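Local coordinates for protein unsaturated glucuronyl hydrolase (Streptococcus agalactiae, PDB 2ZZR) that hydrolyses unsaturated disaccharides from chondroitin, hyaluronan and heparin, releasing the 4,5-unsaturated uronic acid from (1->3) and (1->4) linkages, at residues K15-S20 / Y277-L282; L23-V28 / R388-W393; T66-G71 / L115-T120. All blocks are in the same frame, centred on the assembly; numbering follows the deposited sequence.

Overall arrangement
The three contacts are spread over the alpha-helical barrel of a family 88 glycosyl hydrolase. Contacts 1 and 2, with centres 21 Å apart, involve the neighbouring helices 15-18 and 25-46 near the N-terminus, and their segments alternate along the chain: helix 15-18 meets the end of helix 265-280, then helix 25-46 meets the end of helix 376-390, so the start of the chain is tied to two late parts of it. Contact 3 is nested inside both loops and joins the starts of helices 70-84 and 115-130. It lies beside the active site, 32 Å from contact 1 and 26 Å from contact 2, centre to centre.

Contact 1. Residues K15-S20 / Y277-L282; sequences KRFLNS and YFLNRL. With SO4 (sulfate ion), chain D.
Arg-16 reaches from the short helix 15-18 to the C-terminal end of helix 265-280 and grips two carbonyls there, at Leu-279 and Leu-282. Starting at the backbone, its CB lies 3.5 Å from O1 of a bound sulfate, and CG passes over one face of the Phe-17 ring, near the rim. CD stays beside the sulfate. A bend at chi3 (-67°) then turns the guanidinium. NE donates to sulfate O2 at 2.8 Å and weakly to O1. NH2 is shared between sulfate O2 and Leu-282 O, 2.8 Å from each, meeting the latter from above its carbonyl plane. NH1 donates to Leu-279 O at 2.8 Å, and to a water that passes a bond on to Asn-280 OD1; the amide nitrogen of Asn-280 is held by Glu-9. Leu-279 O also accepts from Leu-282 N, on the other face of the carbonyl plane from NH1. Alongside these polar bonds, Phe-17 CZ packs 4.0 Å from Leu-279 CB. The sulfate, also bound by Lys-286, probably comes from the crystallisation liquor. Every N-H of the guanidinium thus has an acceptor, and its positive charge lies beside carbonyl oxygens at a helix C-terminus, which would probably favour it.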
loop_
_atom_site.group_PDB
_atom_site.type_symbol
_atom_site.label_atom_id
_atom_site.label_comp_id
_atom_site.label_asym_id
_atom_site.label_seq_id
_atom_site.Cartn_x
_atom_site.Cartn_y
_atom_site.Cartn_z
ATOM N N LYS A 15 -22.157 -8.618 -12.800
ATOM C CA LYS A 15 -21.781 -9.674 -13.745
ATOM C C LYS A 15 -20.442 -9.390 -14.432
ATOM O O LYS A 15 -19.753 -10.314 -14.859
ATOM C CB LYS A 15 -22.880 -9.901 -14.790
ATOM C CG LYS A 15 -24.178 -10.468 -14.224
ATOM C CD LYS A 15 -25.251 -10.576 -15.312
ATOM C CE LYS A 15 -26.634 -10.838 -14.721
ATOM N NZ LYS A 15 -26.777 -12.235 -14.214
ATOM N N ARG A 16 -20.077 -8.110 -14.514
ATOM C CA ARG A 16 -18.783 -7.685 -15.061
ATOM C C ARG A 16 -17.615 -8.349 -14.322
ATOM O O ARG A 16 -16.539 -8.533 -14.888
ATOM C CB ARG A 16 -18.652 -6.151 -15.045
ATOM C CG ARG A 16 -18.459 -5.504 -13.673
ATOM C CD ARG A 16 -18.710 -3.991 -13.699
ATOM N NE ARG A 16 -17.698 -3.290 -14.488
ATOM C CZ ARG A 16 -16.895 -2.330 -14.030
ATOM N NH1 ARG A 16 -16.991 -1.900 -12.778
ATOM N NH2 ARG A 16 -15.999 -1.783 -14.845
ATOM N N PHE A 17 -17.856 -8.717 -13.062
ATOM C CA PHE A 17 -16.879 -9.446 -12.251
ATOM C C PHE A 17 -17.228 -10.935 -12.151
ATOM O O PHE A 17 -16.378 -11.797 -12.369
ATOM C CB PHE A 17 -16.780 -8.830 -10.845
ATOM C CG PHE A 17 -16.461 -7.353 -10.838
ATOM C CD1 PHE A 17 -15.235 -6.886 -11.312
ATOM C CD2 PHE A 17 -17.372 -6.434 -10.331
ATOM C CE1 PHE A 17 -14.933 -5.529 -11.295
ATOM C CE2 PHE A 17 -17.079 -5.069 -10.307
ATOM C CZ PHE A 17 -15.857 -4.614 -10.794
ATOM N N LEU A 18 -18.488 -11.224 -11.833
ATOM C CA LEU A 18 -18.940 -12.596 -11.577
ATOM C C LEU A 18 -18.807 -13.554 -12.770
ATOM O O LEU A 18 -18.619 -14.754 -12.579
ATOM C CB LEU A 18 -20.376 -12.592 -11.042
ATOM C CG LEU A 18 -20.610 -12.056 -9.624
ATOM C CD1 LEU A 18 -22.087 -11.837 -9.379
ATOM C CD2 LEU A 18 -20.026 -12.983 -8.559
ATOM N N ASN A 19 -18.888 -13.018 -13.987
ATOM C CA ASN A 19 -18.756 -13.821 -15.209
ATOM C C ASN A 19 -17.319 -14.197 -15.579
ATOM O O ASN A 19 -17.094 -14.887 -16.579
ATOM C CB ASN A 19 -19.403 -13.104 -16.404
ATOM C CG ASN A 19 -20.921 -13.111 -16.352
ATOM O OD1 ASN A 19 -21.532 -13.686 -15.448
ATOM N ND2 ASN A 19 -21.542 -12.467 -17.335
ATOM N N SER A 20 -16.351 -13.746 -14.784
ATOM C CA SER A 20 -14.937 -13.978 -15.079
ATOM C C SER A 20 -14.426 -15.355 -14.674
ATOM O O SER A 20 -15.007 -16.023 -13.814
ATOM C CB SER A 20 -14.077 -12.917 -14.401
ATOM O OG SER A 20 -14.362 -11.631 -14.923
ATOM N N TYR A 277 -17.025 1.935 -4.298
ATOM C CA TYR A 277 -16.738 3.194 -4.988
ATOM C C TYR A 277 -15.661 2.981 -6.055
ATOM O O TYR A 277 -15.805 3.415 -7.203
ATOM C CB TYR A 277 -16.299 4.236 -3.966
ATOM C CG TYR A 277 -16.020 5.602 -4.542
ATOM C CD1 TYR A 277 -17.002 6.596 -4.528
ATOM C CD2 TYR A 277 -14.771 5.908 -5.083
ATOM C CE1 TYR A 277 -16.742 7.867 -5.055
ATOM C CE2 TYR A 277 -14.502 7.171 -5.610
ATOM C CZ TYR A 277 -15.492 8.138 -5.597
ATOM O OH TYR A 277 -15.226 9.388 -6.117
ATOM N N PHE A 278 -14.591 2.292 -5.662
ATOM C CA PHE A 278 -13.463 1.993 -6.535
ATOM C C PHE A 278 -13.918 1.092 -7.678
ATOM O O PHE A 278 -13.703 1.417 -8.848
ATOM C CB PHE A 278 -12.349 1.339 -5.700
ATOM C CG PHE A 278 -11.027 1.186 -6.415
ATOM C CD1 PHE A 278 -10.085 2.215 -6.401
ATOM C CD2 PHE A 278 -10.698 -0.013 -7.043
ATOM C CE1 PHE A 278 -8.845 2.066 -7.041
ATOM C CE2 PHE A 278 -9.458 -0.171 -7.684
ATOM C CZ PHE A 278 -8.533 0.871 -7.677
ATOM N N LEU A 279 -14.587 -0.015 -7.342
ATOM C CA LEU A 279 -15.028 -0.978 -8.348
ATOM C C LEU A 279 -15.916 -0.324 -9.402
ATOM O O LEU A 279 -15.767 -0.600 -10.591
ATOM C CB LEU A 279 -15.763 -2.154 -7.701
ATOM C CG LEU A 279 -14.926 -3.060 -6.785
ATOM C CD1 LEU A 279 -15.821 -4.137 -6.169
ATOM C CD2 LEU A 279 -13.734 -3.678 -7.521
ATOM N N ASN A 280 -16.818 0.551 -8.953
ATOM C CA ASN A 280 -17.777 1.215 -9.843
ATOM C C ASN A 280 -17.131 2.185 -10.827
ATOM O O ASN A 280 -17.742 2.560 -11.836
ATOM C CB ASN A 280 -18.855 1.930 -9.027
ATOM C CG ASN A 280 -19.867 0.968 -8.436
ATOM O OD1 ASN A 280 -19.965 -0.179 -8.863
ATOM N ND2 ASN A 280 -20.628 1.434 -7.459
ATOM N N ARG A 281 -15.895 2.577 -10.533
ATOM C CA ARG A 281 -15.181 3.534 -11.371
ATOM C C ARG A 281 -14.025 2.922 -12.162
ATOM O O ARG A 281 -13.242 3.637 -12.793
ATOM C CB ARG A 281 -14.751 4.738 -10.538
ATOM C CG ARG A 281 -15.935 5.613 -10.154
ATOM C CD ARG A 281 -15.674 6.471 -8.932
ATOM N NE ARG A 281 -16.881 7.210 -8.538
ATOM C CZ ARG A 281 -17.919 6.683 -7.886
ATOM N NH1 ARG A 281 -17.923 5.400 -7.531
ATOM N NH2 ARG A 281 -18.961 7.449 -7.574
ATOM N N LEU A 282 -13.943 1.590 -12.143
ATOM C CA LEU A 282 -12.997 0.848 -12.976
ATOM C C LEU A 282 -13.465 0.801 -14.430
ATOM O O LEU A 282 -14.666 0.678 -14.687
ATOM C CB LEU A 282 -12.816 -0.586 -12.460
ATOM C CG LEU A 282 -12.121 -0.777 -11.108
ATOM C CD1 LEU A 282 -12.074 -2.255 -10.766
ATOM C CD2 LEU A 282 -10.717 -0.180 -11.095
HETATM S S SO4 D . -17.493 -3.543 -18.114
HETATM O O1 SO4 D . -18.842 -3.665 -17.565
HETATM O O2 SO4 D . -16.515 -3.443 -17.036
HETATM O O3 SO4 D . -17.186 -4.718 -18.926
HETATM O O4 SO4 D . -17.412 -2.333 -18.929
HETATM O O HOH W 1 -19.082 -2.125 -10.931
#

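Contact 2. Residues L23-V28 / R388-W393; sequences LTKIEV and RFYKDW
Val-28 and Tyr-390 bring the two backbones within 6.8 Å, CA to CA, where the first turn of helix 25-46 passes the last turn of helix 376-390. Val-28 turns its CG1 branch toward the other helix and presses it against two successive residues: CG1 is 4.1 Å from Tyr-390 CB and 4.4 Å from Phe-389 CB. The valine and tyrosine side chains run antiparallel past one another. With CG of Tyr-390 anti to the backbone N (chi1 -168°), the ring swings back toward the first turn of helix 25-46 and meets Lys-25. The lysine runs fully extended across it at a slant, its CG 3.8 Å from Tyr-390 CE1 and its CE 3.7 Å from Tyr-390 OH, so the aliphatic part of the chain does the touching. The hydroxyl itself is hydrogen-bonded to Glu-29, one residue beyond Val-28. On the other flank of the valine, Leu-23 CD1 comes 4.1 Å from Phe-389 CE2, the two side chains crossing at about a right angle. The start of helix 25-46 is closed by a capping box: Thr-24 OG1 accepts from Glu-27 N, and Thr-24 N donates to the anti lone pair of Glu-27 OE1, 2.9 Å away, in a nearly straight bond (170°). Helix 328-346 supplies Arg-340, which forms a salt bridge with the second carboxylate oxygen of Glu-27, and packs His-336 and Leu-339 against both Leu-23 and Phe-389. Helix 304-318 adds His-315 and Val-311 around the Phe-389 ring, and Tyr-83 of helix 70-84 meets the ring of Tyr-390, so this pair of helix ends is wedged among three other helices.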
loop_
_atom_site.group_PDB
_atom_site.type_symbol
_atom_site.label_atom_id
_atom_site.label_comp_id
_atom_site.label_asym_id
_atom_site.label_seq_id
_atom_site.Cartn_x
_atom_site.Cartn_y
_atom_site.Cartn_z
ATOM N N LEU A 23 -8.443 -17.157 -11.532
ATOM C CA LEU A 23 -7.043 -17.418 -11.836
ATOM C C LEU A 23 -6.614 -18.797 -11.357
ATOM O O LEU A 23 -6.889 -19.182 -10.219
ATOM C CB LEU A 23 -6.144 -16.348 -11.213
ATOM C CG LEU A 23 -6.064 -15.003 -11.940
ATOM C CD1 LEU A 23 -5.446 -13.966 -11.016
ATOM C CD2 LEU A 23 -5.266 -15.123 -13.252
ATOM N N THR A 24 -5.942 -19.536 -12.234
ATOM C CA THR A 24 -5.477 -20.874 -11.895
ATOM C C THR A 24 -4.080 -20.837 -11.300
ATOM O O THR A 24 -3.356 -19.844 -11.429
ATOM C CB THR A 24 -5.476 -21.812 -13.120
ATOM O OG1 THR A 24 -4.468 -21.384 -14.043
ATOM C CG2 THR A 24 -6.842 -21.824 -13.800
ATOM N N LYS A 25 -3.699 -21.934 -10.656
ATOM C CA LYS A 25 -2.380 -22.049 -10.066
ATOM C C LYS A 25 -1.270 -21.830 -11.099
ATOM O O LYS A 25 -0.312 -21.106 -10.830
ATOM C CB LYS A 25 -2.217 -23.396 -9.359
ATOM C CG LYS A 25 -0.909 -23.529 -8.610
ATOM C CD LYS A 25 -0.782 -24.866 -7.920
ATOM C CE LYS A 25 0.594 -25.010 -7.298
ATOM N NZ LYS A 25 0.851 -26.397 -6.820
ATOM N N ILE A 26 -1.405 -22.438 -12.278
ATOM C CA ILE A 26 -0.389 -22.271 -13.321
ATOM C C ILE A 26 -0.298 -20.831 -13.823
ATOM O O ILE A 26 0.797 -20.340 -14.079
ATOM C CB ILE A 26 -0.540 -23.293 -14.501
ATOM C CG1 ILE A 26 0.692 -23.254 -15.413
ATOM C CG2 ILE A 26 -1.803 -23.043 -15.305
ATOM C CD1 ILE A 26 1.980 -23.671 -14.727
ATOM N N GLU A 27 -1.439 -20.151 -13.931
ATOM C CA GLU A 27 -1.456 -18.750 -14.375
ATOM C C GLU A 27 -0.707 -17.850 -13.391
ATOM O O GLU A 27 0.138 -17.041 -13.793
ATOM C CB GLU A 27 -2.884 -18.251 -14.588
ATOM C CG GLU A 27 -3.547 -18.783 -15.865
ATOM C CD GLU A 27 -5.012 -18.410 -15.969
ATOM O OE1 GLU A 27 -5.727 -18.473 -14.946
ATOM O OE2 GLU A 27 -5.456 -18.055 -17.081
ATOM N N VAL A 28 -1.005 -18.007 -12.103
ATOM C CA VAL A 28 -0.331 -17.231 -11.059
ATOM C C VAL A 28 1.149 -17.616 -10.943
ATOM O O VAL A 28 2.024 -16.750 -10.817
ATOM C CB VAL A 28 -1.080 -17.338 -9.699
ATOM C CG1 VAL A 28 -0.305 -16.646 -8.581
ATOM C CG2 VAL A 28 -2.478 -16.738 -9.832
ATOM N N ARG A 388 -0.020 -13.751 -2.299
ATOM C CA ARG A 388 -1.279 -13.935 -1.565
ATOM C C ARG A 388 -2.156 -15.026 -2.184
ATOM O O ARG A 388 -2.702 -15.872 -1.471
ATOM C CB ARG A 388 -2.073 -12.626 -1.498
ATOM C CG ARG A 388 -1.661 -11.696 -0.357
ATOM C CD ARG A 388 -2.397 -10.358 -0.480
ATOM N NE ARG A 388 -2.194 -9.519 0.702
ATOM C CZ ARG A 388 -2.897 -9.625 1.829
ATOM N NH1 ARG A 388 -3.871 -10.528 1.936
ATOM N NH2 ARG A 388 -2.628 -8.829 2.856
ATOM N N PHE A 389 -2.298 -14.995 -3.508
ATOM C CA PHE A 389 -3.159 -15.947 -4.215
ATOM C C PHE A 389 -2.569 -17.349 -4.203
ATOM O O PHE A 389 -3.304 -18.346 -4.159
ATOM C CB PHE A 389 -3.358 -15.495 -5.661
ATOM C CG PHE A 389 -4.512 -14.563 -5.860
ATOM C CD1 PHE A 389 -4.628 -13.393 -5.108
ATOM C CD2 PHE A 389 -5.471 -14.836 -6.828
ATOM C CE1 PHE A 389 -5.694 -12.519 -5.312
ATOM C CE2 PHE A 389 -6.538 -13.970 -7.038
ATOM C CZ PHE A 389 -6.650 -12.810 -6.279
ATOM N N TYR A 390 -1.241 -17.405 -4.238
ATOM C CA TYR A 390 -0.499 -18.645 -4.454
ATOM C C TYR A 390 -0.298 -19.494 -3.200
ATOM O O TYR A 390 -0.270 -20.731 -3.267
ATOM C CB TYR A 390 0.858 -18.320 -5.076
ATOM C CG TYR A 390 1.585 -19.536 -5.597
ATOM C CD1 TYR A 390 1.186 -20.149 -6.785
ATOM C CD2 TYR A 390 2.665 -20.068 -4.904
ATOM C CE1 TYR A 390 1.853 -21.267 -7.274
ATOM C CE2 TYR A 390 3.338 -21.196 -5.379
ATOM C CZ TYR A 390 2.923 -21.782 -6.561
ATOM O OH TYR A 390 3.592 -22.884 -7.039
ATOM N N LYS A 391 -0.129 -18.838 -2.060
ATOM C CA LYS A 391 0.134 -19.558 -0.824
ATOM C C LYS A 391 -0.708 -18.978 0.296
ATOM O O LYS A 391 -1.440 -18.013 0.086
ATOM C CB LYS A 391 1.625 -19.497 -0.472
ATOM C CG LYS A 391 2.153 -18.113 -0.121
ATOM C CD LYS A 391 3.643 -18.132 0.200
ATOM C CE LYS A 391 3.907 -18.722 1.585
ATOM N NZ LYS A 391 5.348 -18.653 1.948
ATOM N N ASP A 392 -0.619 -19.587 1.471
ATOM C CA ASP A 392 -1.178 -18.977 2.667
ATOM C C ASP A 392 -0.097 -18.053 3.201
ATOM O O ASP A 392 0.780 -18.470 3.954
ATOM C CB ASP A 392 -1.564 -20.046 3.699
ATOM C CG ASP A 392 -2.057 -19.446 5.013
ATOM O OD1 ASP A 392 -1.962 -20.130 6.048
ATOM O OD2 ASP A 392 -2.528 -18.282 5.017
ATOM N N TRP A 393 -0.147 -16.793 2.775
ATOM C CA TRP A 393 0.951 -15.869 3.054
ATOM C C TRP A 393 0.837 -15.211 4.430
ATOM O O TRP A 393 -0.196 -14.634 4.770
ATOM C CB TRP A 393 1.068 -14.815 1.943
ATOM C CG TRP A 393 2.177 -13.828 2.198
ATOM C CD1 TRP A 393 3.509 -14.103 2.314
ATOM C CD2 TRP A 393 2.042 -12.408 2.370
ATOM N NE1 TRP A 393 4.217 -12.940 2.554
ATOM C CE2 TRP A 393 3.342 -11.887 2.588
ATOM C CE3 TRP A 393 0.951 -11.526 2.356
ATOM C CZ2 TRP A 393 3.583 -10.519 2.798
ATOM C CZ3 TRP A 393 1.192 -10.164 2.568
ATOM C CH2 TRP A 393 2.499 -9.677 2.779
#

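Contact 3. Residues T66-G71 / L115-T120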
loop_
_atom_site.group_PDB
_atom_site.type_symbol
_atom_site.label_atom_id
_atom_site.label_comp_id
_atom_site.label_asym_id
_atom_site.label_seq_id
_atom_site.Cartn_x
_atom_site.Cartn_y
_atom_site.Cartn_z
ATOM N N THR A 66 17.520 6.597 1.103
ATOM C CA THR A 66 17.079 7.887 1.644
ATOM C C THR A 66 15.682 8.311 1.175
ATOM O O THR A 66 15.245 9.423 1.465
ATOM C CB THR A 66 18.075 9.022 1.287
ATOM O OG1 THR A 66 18.165 9.138 -0.134
ATOM C CG2 THR A 66 19.464 8.754 1.878
ATOM N N GLU A 67 14.981 7.437 0.457
ATOM C CA GLU A 67 13.616 7.743 0.013
ATOM C C GLU A 67 12.556 7.101 0.915
ATOM O O GLU A 67 12.892 6.506 1.936
ATOM C CB GLU A 67 13.408 7.340 -1.453
ATOM C CG GLU A 67 13.526 8.505 -2.457
ATOM C CD GLU A 67 12.362 9.478 -2.409
ATOM O OE1 GLU A 67 11.519 9.375 -1.494
ATOM O OE2 GLU A 67 12.299 10.365 -3.293
ATOM N N TRP A 68 11.283 7.250 0.551
ATOM C CA TRP A 68 10.189 6.606 1.289
ATOM C C TRP A 68 9.880 5.216 0.732
ATOM O O TRP A 68 9.058 4.488 1.295
ATOM C CB TRP A 68 8.913 7.472 1.275
ATOM C CG TRP A 68 8.206 7.583 -0.062
ATOM C CD1 TRP A 68 8.480 8.475 -1.063
ATOM C CD2 TRP A 68 7.101 6.791 -0.525
ATOM N NE1 TRP A 68 7.623 8.284 -2.118
ATOM C CE2 TRP A 68 6.766 7.257 -1.818
ATOM C CE3 TRP A 68 6.366 5.728 0.025
ATOM C CZ2 TRP A 68 5.729 6.693 -2.580
ATOM C CZ3 TRP A 68 5.328 5.168 -0.729
ATOM C CH2 TRP A 68 5.020 5.656 -2.019
ATOM N N THR A 69 10.569 4.863 -0.351
ATOM C CA THR A 69 10.207 3.726 -1.202
ATOM C C THR A 69 11.183 2.544 -1.136
ATOM O O THR A 69 10.927 1.500 -1.744
ATOM C CB THR A 69 10.138 4.162 -2.671
ATOM O OG1 THR A 69 11.316 4.914 -3.005
ATOM C CG2 THR A 69 8.907 5.016 -2.931
ATOM N N ASN A 70 12.296 2.711 -0.425
ATOM C CA ASN A 70 13.364 1.692 -0.438
ATOM C C ASN A 70 12.925 0.309 0.044
ATOM O O ASN A 70 13.395 -0.705 -0.478
ATOM C CB ASN A 70 14.569 2.147 0.370
ATOM C CG ASN A 70 15.175 3.415 -0.174
ATOM O OD1 ASN A 70 16.125 3.379 -0.968
ATOM N ND2 ASN A 70 14.618 4.544 0.227
ATOM N N GLY A 71 12.029 0.287 1.025
ATOM C CA GLY A 71 11.514 -0.960 1.610
ATOM C C GLY A 71 10.757 -1.847 0.638
ATOM O O GLY A 71 10.722 -3.068 0.822
ATOM N N LEU A 115 7.553 5.419 7.899
ATOM C CA LEU A 115 8.393 4.417 8.575
ATOM C C LEU A 115 7.914 2.986 8.312
ATOM O O LEU A 115 8.725 2.060 8.205
ATOM C CB LEU A 115 8.459 4.691 10.086
ATOM C CG LEU A 115 9.501 5.684 10.630
ATOM C CD1 LEU A 115 10.922 5.180 10.402
ATOM C CD2 LEU A 115 9.331 7.073 10.036
ATOM N N GLY A 116 6.598 2.818 8.198
ATOM C CA GLY A 116 6.000 1.517 7.912
ATOM C C GLY A 116 6.296 1.032 6.507
ATOM O O GLY A 116 6.727 -0.105 6.320
ATOM N N PHE A 117 6.081 1.885 5.508
ATOM C CA PHE A 117 6.451 1.543 4.130
ATOM C C PHE A 117 7.918 1.122 4.040
ATOM O O PHE A 117 8.264 0.206 3.290
ATOM C CB PHE A 117 6.234 2.724 3.178
ATOM C CG PHE A 117 4.792 2.964 2.791
ATOM C CD1 PHE A 117 4.320 4.263 2.637
ATOM C CD2 PHE A 117 3.923 1.905 2.543
ATOM C CE1 PHE A 117 2.996 4.503 2.262
ATOM C CE2 PHE A 117 2.597 2.137 2.164
ATOM C CZ PHE A 117 2.138 3.437 2.020
ATOM N N LEU A 118 8.772 1.806 4.796
ATOM C CA LEU A 118 10.205 1.544 4.761
ATOM C C LEU A 118 10.597 0.271 5.498
ATOM O O LEU A 118 11.346 -0.551 4.961
ATOM C CB LEU A 118 10.981 2.742 5.323
ATOM C CG LEU A 118 11.114 3.928 4.363
ATOM C CD1 LEU A 118 11.651 5.147 5.088
ATOM C CD2 LEU A 118 11.990 3.587 3.150
ATOM N N TYR A 119 10.083 0.108 6.714
ATOM C CA TYR A 119 10.569 -0.938 7.620
ATOM C C TYR A 119 9.753 -2.220 7.636
ATOM O O TYR A 119 10.284 -3.281 7.952
ATOM C CB TYR A 119 10.787 -0.377 9.029
ATOM C CG TYR A 119 12.042 0.470 9.062
ATOM C CD1 TYR A 119 13.258 -0.069 9.484
ATOM C CD2 TYR A 119 12.028 1.790 8.604
ATOM C CE1 TYR A 119 14.418 0.694 9.478
ATOM C CE2 TYR A 119 13.188 2.560 8.589
ATOM C CZ TYR A 119 14.377 2.008 9.026
ATOM O OH TYR A 119 15.533 2.757 9.006
ATOM N N THR A 120 8.471 -2.129 7.294
ATOM C CA THR A 120 7.610 -3.323 7.308
ATOM C C THR A 120 7.978 -4.388 6.246
ATOM O O THR A 120 8.172 -5.558 6.607
ATOM C CB THR A 120 6.108 -2.956 7.246
ATOM O OG1 THR A 120 5.778 -2.137 8.379
ATOM C CG2 THR A 120 5.247 -4.230 7.251
HETATM O O HOH W 2 9.583 1.700 1.321
#
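A chi1 of 70° puts Trp-68 CG between its backbone N and carbonyl carbon, while Phe-117 sets CG opposite its carbonyl carbon (chi1 -77°); the two side chains then run alongside one another in the same direction. Trp-68 CE3 touches Phe-117 CD1 at 3.6 Å, with the ring planes tilted at 55°. The indole NE1 is hydrogen-bonded to the hydroxyl of Tyr-363. Next along helix 115-130, Leu-118 pushes CD2 against the loop backbone, 3.3 Å from Glu-67 O and 3.6 Å from Trp-68 O. Gly-71, at the start of helix 70-84, brings the backbones together: its CA is 4.2 Å from Leu-118 CA and makes a CA-H...O contact with Leu-118 O. A water sits in the angle between the segments, donating a 2.8 Å hydrogen bond to Trp-68 O and joined by weak bonds to Gly-71 N and Phe-117 O. Phe-117 also meets the ring of Trp-250 and touches Asp-174, and Asp-114 directly precedes helix 115-130. Two helix starts packed this way beside Asp-114 and Asp-174, the probable nucleophile and proton donor, fit the active-site end of an alpha-helical barrel of family 88.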